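PDB 3SZP: transcriptional regulator, LysR family from Vibrio cholerae, which activates virulence genes in Vibrio cholerae as the oxygen- and pH-responsive regulator AphB, probably binding DNA through its winged helix-turn-helix. Local coordinates for residues R94-S99 with D139-V144; G158-I163 with R262-L267; N201-T206 with L254-S259. All blocks are in the same frame, centred on the assembly; numbering follows the deposited sequence.

From the N terminus, interaction 1 comes first: pairing 94-99 with 139-144 closes a loop of 39 residues that includes helix 102-116 and strand 120-127. Interaction 2 opens only afterwards, at 158-163, and closes at 262-267 after 98 intervening residues. Interaction 3, 201-206 with 254-259, is nested inside that larger loop; none of the three cross. Strand 262-268 lies next to strand 140-144, so interactions 1 and 2 share a sheet, with centres about 13 Å apart. Interaction 3 fastens a peripheral hairpin, its centre about 20 Å from that of interaction 2, and Ser259 packs on Asp162 where the two meet.

Interaction 1: residues R94-S99 with D139-V144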
ATOM      1  N   ARG A  94     -20.094 -26.047  16.547  1.00 43.83           N
ATOM      2  CA  ARG A  94     -18.919 -25.380  16.014  1.00 42.73           C
ATOM      3  C   ARG A  94     -17.683 -25.787  16.811  1.00 42.55           C
ATOM      4  O   ARG A  94     -17.630 -25.626  18.037  1.00 43.49           O
ATOM      5  CB  ARG A  94     -19.135 -23.874  16.066  1.00 43.18           C
ATOM      6  CG  ARG A  94     -18.260 -23.085  15.134  1.00 42.13           C
ATOM      7  CD  ARG A  94     -18.768 -21.639  15.024  1.00 42.88           C
ATOM      8  NE  ARG A  94     -17.958 -20.865  14.095  1.00 42.10           N
ATOM      9  CZ  ARG A  94     -17.050 -19.975  14.468  1.00 42.47           C
ATOM     10  NH1 ARG A  94     -16.840 -19.749  15.759  1.00 43.50           N
ATOM     11  NH2 ARG A  94     -16.358 -19.302  13.548  1.00 42.06           N
ATOM     12  N   ILE A  95     -16.698 -26.328  16.103  1.00 31.26           N
ATOM     13  CA  ILE A  95     -15.509 -26.886  16.716  1.00 30.92           C
ATOM     14  C   ILE A  95     -14.247 -26.235  16.155  1.00 29.64           C
ATOM     15  O   ILE A  95     -14.143 -26.027  14.938  1.00 28.32           O
ATOM     16  CB  ILE A  95     -15.440 -28.389  16.432  1.00 30.15           C
ATOM     17  CG1 ILE A  95     -16.702 -29.070  16.946  1.00 31.90           C
ATOM     18  CG2 ILE A  95     -14.190 -29.002  17.054  1.00 29.67           C
ATOM     19  CD1 ILE A  95     -16.800 -30.519  16.562  1.00 31.05           C
ATOM     20  N   SER A  96     -13.300 -25.915  17.037  1.00 32.86           N
ATOM     21  CA  SER A  96     -11.973 -25.472  16.628  1.00 32.10           C
ATOM     22  C   SER A  96     -10.983 -26.598  16.929  1.00 31.52           C
ATOM     23  O   SER A  96     -11.117 -27.288  17.941  1.00 32.24           O
ATOM     24  CB  SER A  96     -11.576 -24.192  17.375  1.00 33.38           C
ATOM     25  OG  SER A  96     -10.195 -23.905  17.244  1.00 33.21           O
ATOM     26  N   ALA A  97     -10.007 -26.799  16.043  1.00 28.78           N
ATOM     27  CA  ALA A  97      -9.043 -27.881  16.211  1.00 28.37           C
ATOM     28  C   ALA A  97      -7.728 -27.538  15.548  1.00 28.19           C
ATOM     29  O   ALA A  97      -7.668 -26.658  14.690  1.00 27.94           O
ATOM     30  CB  ALA A  97      -9.596 -29.207  15.663  1.00 26.84           C
ATOM     31  N   PRO A  98      -6.654 -28.233  15.947  1.00 29.62           N
ATOM     32  CA  PRO A  98      -5.338 -27.857  15.425  1.00 30.01           C
ATOM     33  C   PRO A  98      -5.174 -28.281  13.976  1.00 28.74           C
ATOM     34  O   PRO A  98      -5.783 -29.261  13.539  1.00 27.50           O
ATOM     35  CB  PRO A  98      -4.371 -28.621  16.333  1.00 31.03           C
ATOM     36  CG  PRO A  98      -5.126 -29.752  16.844  1.00 30.74           C
ATOM     37  CD  PRO A  98      -6.568 -29.308  16.951  1.00 30.20           C
ATOM     38  N   SER A  99      -4.367 -27.540  13.236  1.00 34.96           N
ATOM     39  CA  SER A  99      -4.104 -27.860  11.842  1.00 33.98           C
ATOM     40  C   SER A  99      -3.429 -29.202  11.662  1.00 33.89           C
ATOM     41  O   SER A  99      -3.849 -29.986  10.834  1.00 32.64           O
ATOM     42  CB  SER A  99      -3.226 -26.786  11.188  1.00 34.72           C
ATOM     43  OG  SER A  99      -3.957 -25.602  11.004  1.00 34.73           O
ATOM     44  N   ASP A 139     -18.372 -24.197  20.311  1.00 35.81           N
ATOM     45  CA  ASP A 139     -18.977 -25.192  21.193  1.00 36.18           C
ATOM     46  C   ASP A 139     -17.928 -26.077  21.858  1.00 35.67           C
ATOM     47  O   ASP A 139     -18.053 -26.436  23.028  1.00 35.81           O
ATOM     48  CB  ASP A 139     -19.988 -26.046  20.438  1.00 36.12           C
ATOM     49  CG  ASP A 139     -21.178 -25.248  19.989  1.00 36.59           C
ATOM     50  OD1 ASP A 139     -21.918 -24.735  20.863  1.00 37.28           O
ATOM     51  OD2 ASP A 139     -21.363 -25.111  18.766  1.00 36.16           O
ATOM     52  N   VAL A 140     -16.898 -26.434  21.102  1.00 34.88           N
ATOM     53  CA  VAL A 140     -15.817 -27.251  21.616  1.00 34.22           C
ATOM     54  C   VAL A 140     -14.519 -26.874  20.921  1.00 33.50           C
ATOM     55  O   VAL A 140     -14.469 -26.724  19.697  1.00 32.90           O
ATOM     56  CB  VAL A 140     -16.067 -28.749  21.376  1.00 33.61           C
ATOM     57  CG1 VAL A 140     -14.995 -29.572  22.070  1.00 32.64           C
ATOM     58  CG2 VAL A 140     -17.468 -29.157  21.868  1.00 34.02           C
ATOM     59  N   ILE A 141     -13.472 -26.721  21.715  1.00 34.42           N
ATOM     60  CA  ILE A 141     -12.149 -26.430  21.197  1.00 33.80           C
ATOM     61  C   ILE A 141     -11.230 -27.612  21.511  1.00 33.04           C
ATOM     62  O   ILE A 141     -11.119 -28.036  22.663  1.00 33.24           O
ATOM     63  CB  ILE A 141     -11.586 -25.128  21.819  1.00 34.65           C
ATOM     64  CG1 ILE A 141     -12.544 -23.964  21.590  1.00 35.39           C
ATOM     65  CG2 ILE A 141     -10.231 -24.788  21.236  1.00 34.21           C
ATOM     66  CD1 ILE A 141     -12.195 -22.697  22.393  1.00 36.49           C
ATOM     67  N   PHE A 142     -10.615 -28.176  20.477  1.00 30.62           N
ATOM     68  CA  PHE A 142      -9.547 -29.145  20.675  1.00 29.95           C
ATOM     69  C   PHE A 142      -8.206 -28.444  20.509  1.00 30.18           C
ATOM     70  O   PHE A 142      -7.987 -27.739  19.521  1.00 29.94           O
ATOM     71  CB  PHE A 142      -9.659 -30.306  19.684  1.00 28.87           C
ATOM     72  CG  PHE A 142     -10.913 -31.112  19.837  1.00 28.57           C
ATOM     73  CD1 PHE A 142     -12.093 -30.712  19.230  1.00 29.21           C
ATOM     74  CD2 PHE A 142     -10.919 -32.270  20.601  1.00 27.38           C
ATOM     75  CE1 PHE A 142     -13.256 -31.466  19.392  1.00 29.01           C
ATOM     76  CE2 PHE A 142     -12.073 -33.021  20.744  1.00 26.50           C
ATOM     77  CZ  PHE A 142     -13.236 -32.615  20.142  1.00 27.33           C
ATOM     78  N   ARG A 143      -7.316 -28.629  21.477  1.00 44.80           N
ATOM     79  CA  ARG A 143      -6.003 -28.009  21.403  1.00 45.38           C
ATOM     80  C   ARG A 143      -4.880 -28.911  21.911  1.00 45.47           C
ATOM     81  O   ARG A 143      -5.118 -29.905  22.591  1.00 45.08           O
ATOM     82  CB  ARG A 143      -5.990 -26.670  22.154  1.00 46.54           C
ATOM     83  CG  ARG A 143      -5.989 -25.439  21.226  1.00 46.52           C
ATOM     84  CD  ARG A 143      -5.633 -24.184  21.993  1.00 48.12           C
ATOM     85  NE  ARG A 143      -4.924 -24.583  23.202  1.00 47.85           N
ATOM     86  CZ  ARG A 143      -4.608 -23.771  24.196  1.00 50.47           C
ATOM     87  NH1 ARG A 143      -4.934 -22.482  24.147  1.00 53.65           N
ATOM     88  NH2 ARG A 143      -3.964 -24.263  25.248  1.00 50.18           N
ATOM     89  N   VAL A 144      -3.655 -28.556  21.547  1.00 38.21           N
ATOM     90  CA  VAL A 144      -2.471 -29.186  22.092  1.00 38.71           C
ATOM     91  C   VAL A 144      -1.902 -28.270  23.154  1.00 39.93           C
ATOM     92  O   VAL A 144      -1.856 -27.051  22.956  1.00 40.54           O
ATOM     93  CB  VAL A 144      -1.406 -29.363  21.027  1.00 38.79           C
ATOM     94  CG1 VAL A 144      -0.136 -29.909  21.653  1.00 39.54           C
ATOM     95  CG2 VAL A 144      -1.922 -30.268  19.920  1.00 37.78           C
TER
HETATM   96  O   HOH W   1      -7.847 -25.368  18.265  1.00 36.01           O
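Phe142 lies against Ile95 and Ala97 across two parallel strands whose axes differ by only 5°. Followed outward, its CB packs on Ala97 CB at 4.2 Å. From there a chi1 of -63° places CG beside the backbone N and turns the ring back toward the N-terminal half of the contact, to Ile95. Ring atom CD1 is 3.5 Å from Ile95 CG2, and CE1 touches the same methyl, which sits at the ring edge, in its plane, as does Ser96 O. The ring also meets that of Phe110, their planes steeply inclined.

Backbone bonds fix this register. Ser96 N donates to Val140 O at 3.0 Å, and Phe142 N to Ser96 O at 2.7 Å with a nearly straight 169° approach. Arg94 O receives two donors, Asp139 N at 2.8 Å and Val140 N at 3.3 Å. Just ahead of strand 140-144, the side chain of Asp139 adds a bond: its OD2 uses the anti lone pair to accept Arg94 N at 2.7 Å. At the other end Pro98 has no N-H to give, and its CD rests 3.3 Å from Phe142 O, which instead accepts from a water also bonded to Ser96 OG.

Phe281 of helix 276-287 packs on the face bearing Ile95, Val140 and Phe142, while Leu133 covers Ser96 and Ile141 on the other. Strand 120-127 bonds to the backbone of Ile95 and Ala97, and strand 262-268 flanks 140-144, placing this pair inside the sheet.

Interaction 2: residues G158-I163 with R262-L267; sequences GEVKDI and RDIYML
Val160 lays its CG2 methyl over one face of the Arg262 guanidinium, offset toward the rim and 3.6 Å from NH2. The Arg262 chain bends at chi3 (-67°), presenting its NE side to Asp162, which it grips side-on with two nitrogens. NE reaches OD2 at 2.6 Å on the syn lone pair, and NH2 reaches OD1 at 2.7 Å in an almost linear bond of 176°. Carboxylate and guanidinium are nearly coplanar, 28° apart, as expected for a two-pronged salt bridge. The two bonds, one to each oxygen, should fix the rotation of the guanidinium, with the methyl against one face, and Pro237 and Leu194 also touch the Arg262 side chain.

On the opposite face of the strand pair, Glu159 and Asp263 run side by side with OE1 and OD1 only 3.4 Å apart. Both are acceptors, and the pair is bridged by Lys156, whose ammonium forms a salt bridge with each; this probably offsets their mutual repulsion. Back on the face of Val160, Ile264 CD1 approaches the peptide that follows Gly158, 3.4 Å from Glu159 N, and also meets Val160 CG1 at 3.8 Å.

Antiparallel bonds frame these contacts: Val160 and Arg262 form a hydrogen-bonded pair, each N-H bonding to the other's O, Val160 N to Arg262 O measuring 2.9 Å, and Ile264 N donates to Gly158 O at 2.8 Å. Strand 153-166 goes on to pair with 233-237, whereas strand 262-268 also pairs with 140-144. Such antiparallel connecting strands are characteristic of the hinge between the two subdomains of a LysR regulatory domain, built on the periplasmic-binding-protein fold.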
ATOM      1  N   GLY A 158      -5.803 -37.268  24.788  1.00 29.82           N
ATOM      2  CA  GLY A 158      -4.724 -37.987  24.144  1.00 29.69           C
ATOM      3  C   GLY A 158      -3.374 -37.350  24.361  1.00 31.34           C
ATOM      4  O   GLY A 158      -3.244 -36.373  25.083  1.00 32.46           O
ATOM      5  N   GLU A 159      -2.355 -37.921  23.741  1.00 41.81           N
ATOM      6  CA  GLU A 159      -1.060 -37.285  23.737  1.00 43.42           C
ATOM      7  C   GLU A 159      -0.252 -37.805  22.570  1.00 43.70           C
ATOM      8  O   GLU A 159      -0.561 -38.857  22.014  1.00 42.69           O
ATOM      9  CB  GLU A 159      -0.323 -37.481  25.067  1.00 44.09           C
ATOM     10  CG  GLU A 159       0.178 -38.873  25.334  1.00 44.12           C
ATOM     11  CD  GLU A 159       0.999 -38.940  26.612  1.00 45.91           C
ATOM     12  OE1 GLU A 159       0.748 -38.132  27.535  1.00 46.98           O
ATOM     13  OE2 GLU A 159       1.911 -39.787  26.704  1.00 47.65           O
ATOM     14  N   VAL A 160       0.765 -37.048  22.179  1.00 36.80           N
ATOM     15  CA  VAL A 160       1.609 -37.458  21.071  1.00 37.34           C
ATOM     16  C   VAL A 160       3.039 -37.502  21.524  1.00 38.46           C
ATOM     17  O   VAL A 160       3.464 -36.722  22.374  1.00 39.17           O
ATOM     18  CB  VAL A 160       1.459 -36.537  19.815  1.00 37.87           C
ATOM     19  CG1 VAL A 160       0.067 -36.664  19.224  1.00 36.78           C
ATOM     20  CG2 VAL A 160       1.777 -35.080  20.154  1.00 38.66           C
ATOM     21  N   LYS A 161       3.771 -38.456  20.967  1.00 42.69           N
ATOM     22  CA  LYS A 161       5.195 -38.589  21.187  1.00 41.60           C
ATOM     23  C   LYS A 161       5.870 -38.180  19.891  1.00 40.06           C
ATOM     24  O   LYS A 161       5.615 -38.767  18.835  1.00 40.22           O
ATOM     25  CB  LYS A 161       5.537 -40.041  21.549  1.00 43.27           C
ATOM     26  CG  LYS A 161       7.031 -40.348  21.569  1.00 42.42           C
ATOM     27  CD  LYS A 161       7.356 -41.588  22.410  1.00 44.49           C
ATOM     28  CE  LYS A 161       7.380 -42.877  21.588  1.00 45.55           C
ATOM     29  NZ  LYS A 161       8.601 -42.977  20.727  1.00 43.98           N
ATOM     30  N   ASP A 162       6.720 -37.164  19.966  1.00 30.57           N
ATOM     31  CA  ASP A 162       7.419 -36.673  18.792  1.00 29.49           C
ATOM     32  C   ASP A 162       8.738 -37.398  18.670  1.00 29.82           C
ATOM     33  O   ASP A 162       9.499 -37.484  19.634  1.00 30.30           O
ATOM     34  CB  ASP A 162       7.662 -35.162  18.906  1.00 28.41           C
ATOM     35  CG  ASP A 162       6.369 -34.371  19.017  1.00 28.27           C
ATOM     36  OD1 ASP A 162       5.397 -34.680  18.291  1.00 28.43           O
ATOM     37  OD2 ASP A 162       6.316 -33.458  19.855  1.00 28.31           O
ATOM     38  N   ILE A 163       9.013 -37.925  17.487  1.00 26.40           N
ATOM     39  CA  ILE A 163      10.239 -38.692  17.289  1.00 27.02           C
ATOM     40  C   ILE A 163      11.009 -38.241  16.040  1.00 26.29           C
ATOM     41  O   ILE A 163      10.441 -37.619  15.150  1.00 25.43           O
ATOM     42  CB  ILE A 163       9.939 -40.200  17.206  1.00 28.51           C
ATOM     43  CG1 ILE A 163       9.162 -40.514  15.936  1.00 28.82           C
ATOM     44  CG2 ILE A 163       9.140 -40.670  18.442  1.00 29.16           C
ATOM     45  CD1 ILE A 163       9.175 -42.023  15.573  1.00 30.04           C
ATOM     46  N   ARG A 262       3.304 -34.260  24.281  1.00 31.28           N
ATOM     47  CA  ARG A 262       2.374 -33.149  24.188  1.00 30.21           C
ATOM     48  C   ARG A 262       0.927 -33.656  24.314  1.00 31.28           C
ATOM     49  O   ARG A 262       0.517 -34.608  23.641  1.00 32.56           O
ATOM     50  CB  ARG A 262       2.596 -32.354  22.891  1.00 29.57           C
ATOM     51  CG  ARG A 262       3.991 -31.700  22.793  1.00 28.02           C
ATOM     52  CD  ARG A 262       4.206 -30.978  21.456  1.00 27.18           C
ATOM     53  NE  ARG A 262       4.254 -31.891  20.310  1.00 30.64           N
ATOM     54  CZ  ARG A 262       3.508 -31.760  19.213  1.00 31.31           C
ATOM     55  NH1 ARG A 262       2.649 -30.756  19.099  1.00 27.52           N
ATOM     56  NH2 ARG A 262       3.628 -32.624  18.222  1.00 34.73           N
ATOM     57  N   ASP A 263       0.170 -33.018  25.200  1.00 36.64           N
ATOM     58  CA  ASP A 263      -1.178 -33.451  25.509  1.00 37.42           C
ATOM     59  C   ASP A 263      -2.198 -32.861  24.556  1.00 36.29           C
ATOM     60  O   ASP A 263      -2.066 -31.718  24.096  1.00 33.55           O
ATOM     61  CB  ASP A 263      -1.537 -33.051  26.933  1.00 36.73           C
ATOM     62  CG  ASP A 263      -0.646 -33.699  27.958  1.00 37.13           C
ATOM     63  OD1 ASP A 263      -0.288 -34.884  27.770  1.00 38.21           O
ATOM     64  OD2 ASP A 263      -0.297 -33.017  28.948  1.00 35.92           O
ATOM     65  N   ILE A 264      -3.224 -33.647  24.276  1.00 35.12           N
ATOM     66  CA  ILE A 264      -4.358 -33.190  23.492  1.00 32.39           C
ATOM     67  C   ILE A 264      -5.562 -32.997  24.397  1.00 31.33           C
ATOM     68  O   ILE A 264      -5.985 -33.935  25.072  1.00 34.03           O
ATOM     69  CB  ILE A 264      -4.685 -34.197  22.395  1.00 31.69           C
ATOM     70  CG1 ILE A 264      -3.468 -34.354  21.483  1.00 31.49           C
ATOM     71  CG2 ILE A 264      -5.899 -33.722  21.591  1.00 26.08           C
ATOM     72  CD1 ILE A 264      -3.111 -35.774  21.204  1.00 31.84           C
ATOM     73  N   TYR A 265      -6.089 -31.778  24.429  1.00 34.01           N
ATOM     74  CA  TYR A 265      -7.231 -31.458  25.264  1.00 33.79           C
ATOM     75  C   TYR A 265      -8.482 -31.130  24.457  1.00 31.45           C
ATOM     76  O   TYR A 265      -8.398 -30.578  23.353  1.00 28.52           O
ATOM     77  CB  TYR A 265      -6.936 -30.253  26.161  1.00 32.89           C
ATOM     78  CG  TYR A 265      -5.917 -30.490  27.245  1.00 34.99           C
ATOM     79  CD1 TYR A 265      -6.283 -31.036  28.467  1.00 36.95           C
ATOM     80  CD2 TYR A 265      -4.588 -30.151  27.050  1.00 34.64           C
ATOM     81  CE1 TYR A 265      -5.345 -31.243  29.465  1.00 38.05           C
ATOM     82  CE2 TYR A 265      -3.637 -30.364  28.037  1.00 36.13           C
ATOM     83  CZ  TYR A 265      -4.023 -30.908  29.236  1.00 37.60           C
ATOM     84  OH  TYR A 265      -3.080 -31.090  30.210  1.00 38.16           O
ATOM     85  N   MET A 266      -9.632 -31.469  25.038  1.00 29.92           N
ATOM     86  CA  MET A 266     -10.926 -30.967  24.621  1.00 29.26           C
ATOM     87  C   MET A 266     -11.384 -29.972  25.675  1.00 29.92           C
ATOM     88  O   MET A 266     -11.322 -30.260  26.863  1.00 31.48           O
ATOM     89  CB  MET A 266     -11.941 -32.103  24.541  1.00 31.52           C
ATOM     90  CG  MET A 266     -13.390 -31.655  24.355  1.00 32.64           C
ATOM     91  SD  MET A 266     -14.525 -33.028  23.963  1.00 35.33           S
ATOM     92  CE  MET A 266     -14.211 -34.101  25.366  1.00 36.67           C
ATOM     93  N   LEU A 267     -11.827 -28.798  25.237  1.00 38.15           N
ATOM     94  CA  LEU A 267     -12.294 -27.776  26.153  1.00 38.74           C
ATOM     95  C   LEU A 267     -13.711 -27.419  25.764  1.00 40.15           C
ATOM     96  O   LEU A 267     -14.044 -27.423  24.581  1.00 39.92           O
ATOM     97  CB  LEU A 267     -11.416 -26.526  26.074  1.00 36.98           C
ATOM     98  CG  LEU A 267      -9.897 -26.655  25.922  1.00 35.59           C
ATOM     99  CD1 LEU A 267      -9.279 -25.309  26.308  1.00 36.54           C
ATOM    100  CD2 LEU A 267      -9.322 -27.732  26.805  1.00 36.83           C
TER

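Interaction 3: residues N201-T206 with L254-S259; sequences NSQGET and LSDWSS
A beta hairpin with a type I turn and G1 bulge, joining strands 197-200 and 206-209, docks Asn201 onto Trp257 of the loop that precedes strand 262-268. The motif follows from the backbone: the turn spans Asn201 to Gly204, Gly204 has a positive phi, and Asn201 N bonds to Glu205 O. A second type I turn, from Leu254 to Trp257, presents the partner side chains.

Asn201 CB stands over the six-membered ring of Trp257, 3.6 Å from its centroid and 15° off the normal, a CH-pi contact. Chi1 of 76° sets the amide between the backbone N and the carbonyl carbon, and the side chain then runs alongside the indole with ND2 at 3.5 Å from CZ2. The amide and ring planes are 45° apart, so this is not a flat stack. Glu205 O comes within 3.3 Å of Trp257 CZ3, and Glu205 CB packs on CH2. His179 meets the same indole edge-to-face and is also hydrogen-bonded through NE2 to Glu205 OE2, linking both sides of the contact.

Asp256 supplies the polar half. Its CG lies anti to the backbone N, which carries the carboxylate to the start of the hairpin turn. There Ser202 N donates to Asp256 OD2 at 3.2 Å, nearly straight but from above the carboxylate plane. Ser202 OG is 2.7 Å from Asp256 OD1, with Gln203 OE1 also within reach, so which of them takes its proton is not settled.

Within the hairpin, the Asn201 amide is held at both ends, each bond approached from out of the acceptor's plane: Glu205 N donates to its OD1 at 3.0 Å, and its ND2 donates to Glu205 OE1, also at 3.0 Å.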
ATOM      1  N   ASN A 201      18.448 -37.260  26.353  1.00 32.78           N
ATOM      2  CA  ASN A 201      18.721 -38.690  26.285  1.00 33.28           C
ATOM      3  C   ASN A 201      18.555 -39.323  27.655  1.00 33.58           C
ATOM      4  O   ASN A 201      18.237 -38.620  28.618  1.00 33.36           O
ATOM      5  CB  ASN A 201      20.076 -39.007  25.626  1.00 34.42           C
ATOM      6  CG  ASN A 201      21.275 -38.751  26.538  1.00 35.73           C
ATOM      7  OD1 ASN A 201      21.134 -38.445  27.726  1.00 35.75           O
ATOM      8  ND2 ASN A 201      22.474 -38.893  25.970  1.00 36.58           N
ATOM      9  N   SER A 202      18.746 -40.635  27.758  1.00 40.93           N
ATOM     10  CA  SER A 202      18.484 -41.290  29.031  1.00 41.76           C
ATOM     11  C   SER A 202      19.540 -40.965  30.090  1.00 42.93           C
ATOM     12  O   SER A 202      19.310 -41.175  31.271  1.00 44.21           O
ATOM     13  CB  SER A 202      18.310 -42.804  28.860  1.00 42.52           C
ATOM     14  OG  SER A 202      19.358 -43.326  28.075  1.00 42.55           O
ATOM     15  N   GLN A 203      20.684 -40.440  29.671  1.00 50.80           N
ATOM     16  CA  GLN A 203      21.706 -40.014  30.621  1.00 51.97           C
ATOM     17  C   GLN A 203      21.383 -38.635  31.181  1.00 51.58           C
ATOM     18  O   GLN A 203      22.016 -38.175  32.126  1.00 52.54           O
ATOM     19  CB  GLN A 203      23.088 -39.986  29.960  1.00 52.32           C
ATOM     20  CG  GLN A 203      23.747 -41.336  29.860  1.00 53.11           C
ATOM     21  CD  GLN A 203      22.779 -42.411  29.417  1.00 52.62           C
ATOM     22  OE1 GLN A 203      22.228 -42.356  28.303  1.00 51.36           O
ATOM     23  NE2 GLN A 203      22.539 -43.386  30.294  1.00 53.79           N
ATOM     24  N   GLY A 204      20.406 -37.970  30.576  1.00 39.67           N
ATOM     25  CA  GLY A 204      20.009 -36.647  31.021  1.00 39.08           C
ATOM     26  C   GLY A 204      20.630 -35.536  30.201  1.00 38.55           C
ATOM     27  O   GLY A 204      20.395 -34.358  30.450  1.00 37.85           O
ATOM     28  N   GLU A 205      21.426 -35.900  29.206  1.00 40.55           N
ATOM     29  CA  GLU A 205      21.965 -34.898  28.319  1.00 40.80           C
ATOM     30  C   GLU A 205      20.828 -34.295  27.518  1.00 39.53           C
ATOM     31  O   GLU A 205      19.921 -35.005  27.068  1.00 39.00           O
ATOM     32  CB  GLU A 205      22.966 -35.509  27.357  1.00 42.15           C
ATOM     33  CG  GLU A 205      24.296 -35.860  27.948  1.00 43.06           C
ATOM     34  CD  GLU A 205      25.182 -36.461  26.890  1.00 43.75           C
ATOM     35  OE1 GLU A 205      25.080 -37.686  26.660  1.00 43.79           O
ATOM     36  OE2 GLU A 205      25.941 -35.700  26.260  1.00 43.83           O
ATOM     37  N   THR A 206      20.886 -32.987  27.312  1.00 40.31           N
ATOM     38  CA  THR A 206      19.848 -32.334  26.553  1.00 38.85           C
ATOM     39  C   THR A 206      20.457 -31.473  25.486  1.00 39.13           C
ATOM     40  O   THR A 206      21.418 -30.753  25.730  1.00 39.34           O
ATOM     41  CB  THR A 206      19.024 -31.415  27.413  1.00 36.98           C
ATOM     42  OG1 THR A 206      19.770 -30.210  27.595  1.00 36.55           O
ATOM     43  CG2 THR A 206      18.740 -32.070  28.754  1.00 37.09           C
ATOM     44  N   LEU A 254      18.227 -41.658  16.468  1.00 30.76           N
ATOM     45  CA  LEU A 254      18.428 -41.116  17.809  1.00 31.05           C
ATOM     46  C   LEU A 254      17.304 -41.537  18.738  1.00 30.72           C
ATOM     47  O   LEU A 254      16.726 -40.703  19.443  1.00 30.34           O
ATOM     48  CB  LEU A 254      18.536 -39.586  17.766  1.00 30.99           C
ATOM     49  CG  LEU A 254      19.767 -39.029  17.024  1.00 31.93           C
ATOM     50  CD1 LEU A 254      19.711 -37.522  16.906  1.00 32.42           C
ATOM     51  CD2 LEU A 254      21.067 -39.467  17.703  1.00 33.11           C
ATOM     52  N   SER A 255      17.001 -42.831  18.755  1.00 38.17           N
ATOM     53  CA  SER A 255      15.899 -43.338  19.563  1.00 38.19           C
ATOM     54  C   SER A 255      16.029 -43.077  21.070  1.00 38.65           C
ATOM     55  O   SER A 255      15.022 -43.049  21.781  1.00 38.63           O
ATOM     56  CB  SER A 255      15.672 -44.833  19.296  1.00 38.75           C
ATOM     57  OG  SER A 255      16.903 -45.543  19.308  1.00 39.27           O
ATOM     58  N   ASP A 256      17.249 -42.890  21.566  1.00 40.68           N
ATOM     59  CA  ASP A 256      17.434 -42.631  23.003  1.00 41.37           C
ATOM     60  C   ASP A 256      17.187 -41.149  23.341  1.00 41.04           C
ATOM     61  O   ASP A 256      17.191 -40.745  24.499  1.00 41.49           O
ATOM     62  CB  ASP A 256      18.837 -43.061  23.459  1.00 42.44           C
ATOM     63  CG  ASP A 256      19.007 -43.014  24.981  1.00 43.27           C
ATOM     64  OD1 ASP A 256      18.112 -43.513  25.699  1.00 43.23           O
ATOM     65  OD2 ASP A 256      20.030 -42.471  25.460  1.00 44.09           O
ATOM     66  N   TRP A 257      16.967 -40.340  22.320  1.00 33.40           N
ATOM     67  CA  TRP A 257      16.787 -38.907  22.540  1.00 33.09           C
ATOM     68  C   TRP A 257      15.324 -38.578  22.402  1.00 31.74           C
ATOM     69  O   TRP A 257      14.751 -38.743  21.327  1.00 30.73           O
ATOM     70  CB  TRP A 257      17.583 -38.113  21.517  1.00 33.33           C
ATOM     71  CG  TRP A 257      19.037 -38.152  21.778  1.00 35.22           C
ATOM     72  CD1 TRP A 257      19.924 -39.128  21.383  1.00 35.83           C
ATOM     73  CD2 TRP A 257      19.797 -37.189  22.509  1.00 36.68           C
ATOM     74  NE1 TRP A 257      21.186 -38.813  21.819  1.00 37.44           N
ATOM     75  CE2 TRP A 257      21.137 -37.624  22.511  1.00 38.20           C
ATOM     76  CE3 TRP A 257      19.478 -35.992  23.161  1.00 36.50           C
ATOM     77  CZ2 TRP A 257      22.151 -36.911  23.141  1.00 39.59           C
ATOM     78  CZ3 TRP A 257      20.483 -35.284  23.778  1.00 37.92           C
ATOM     79  CH2 TRP A 257      21.806 -35.747  23.767  1.00 39.53           C
ATOM     80  N   SER A 258      14.704 -38.113  23.474  1.00 39.11           N
ATOM     81  CA  SER A 258      13.266 -37.919  23.438  1.00 38.27           C
ATOM     82  C   SER A 258      12.879 -36.460  23.585  1.00 37.60           C
ATOM     83  O   SER A 258      13.675 -35.620  24.027  1.00 37.85           O
ATOM     84  CB  SER A 258      12.579 -38.750  24.525  1.00 39.14           C
ATOM     85  OG  SER A 258      13.040 -38.360  25.802  1.00 39.84           O
ATOM     86  N   SER A 259      11.641 -36.181  23.193  1.00 38.12           N
ATOM     87  CA  SER A 259      11.081 -34.848  23.248  1.00 37.52           C
ATOM     88  C   SER A 259       9.927 -34.868  24.245  1.00 38.18           C
ATOM     89  O   SER A 259       9.373 -35.924  24.552  1.00 38.85           O
ATOM     90  CB  SER A 259      10.580 -34.455  21.859  1.00 36.08           C
ATOM     91  OG  SER A 259      10.505 -33.043  21.712  1.00 35.53           O
TER
HETATM   92  O   HOH W   2      23.925 -40.292  23.274  1.00 48.31           O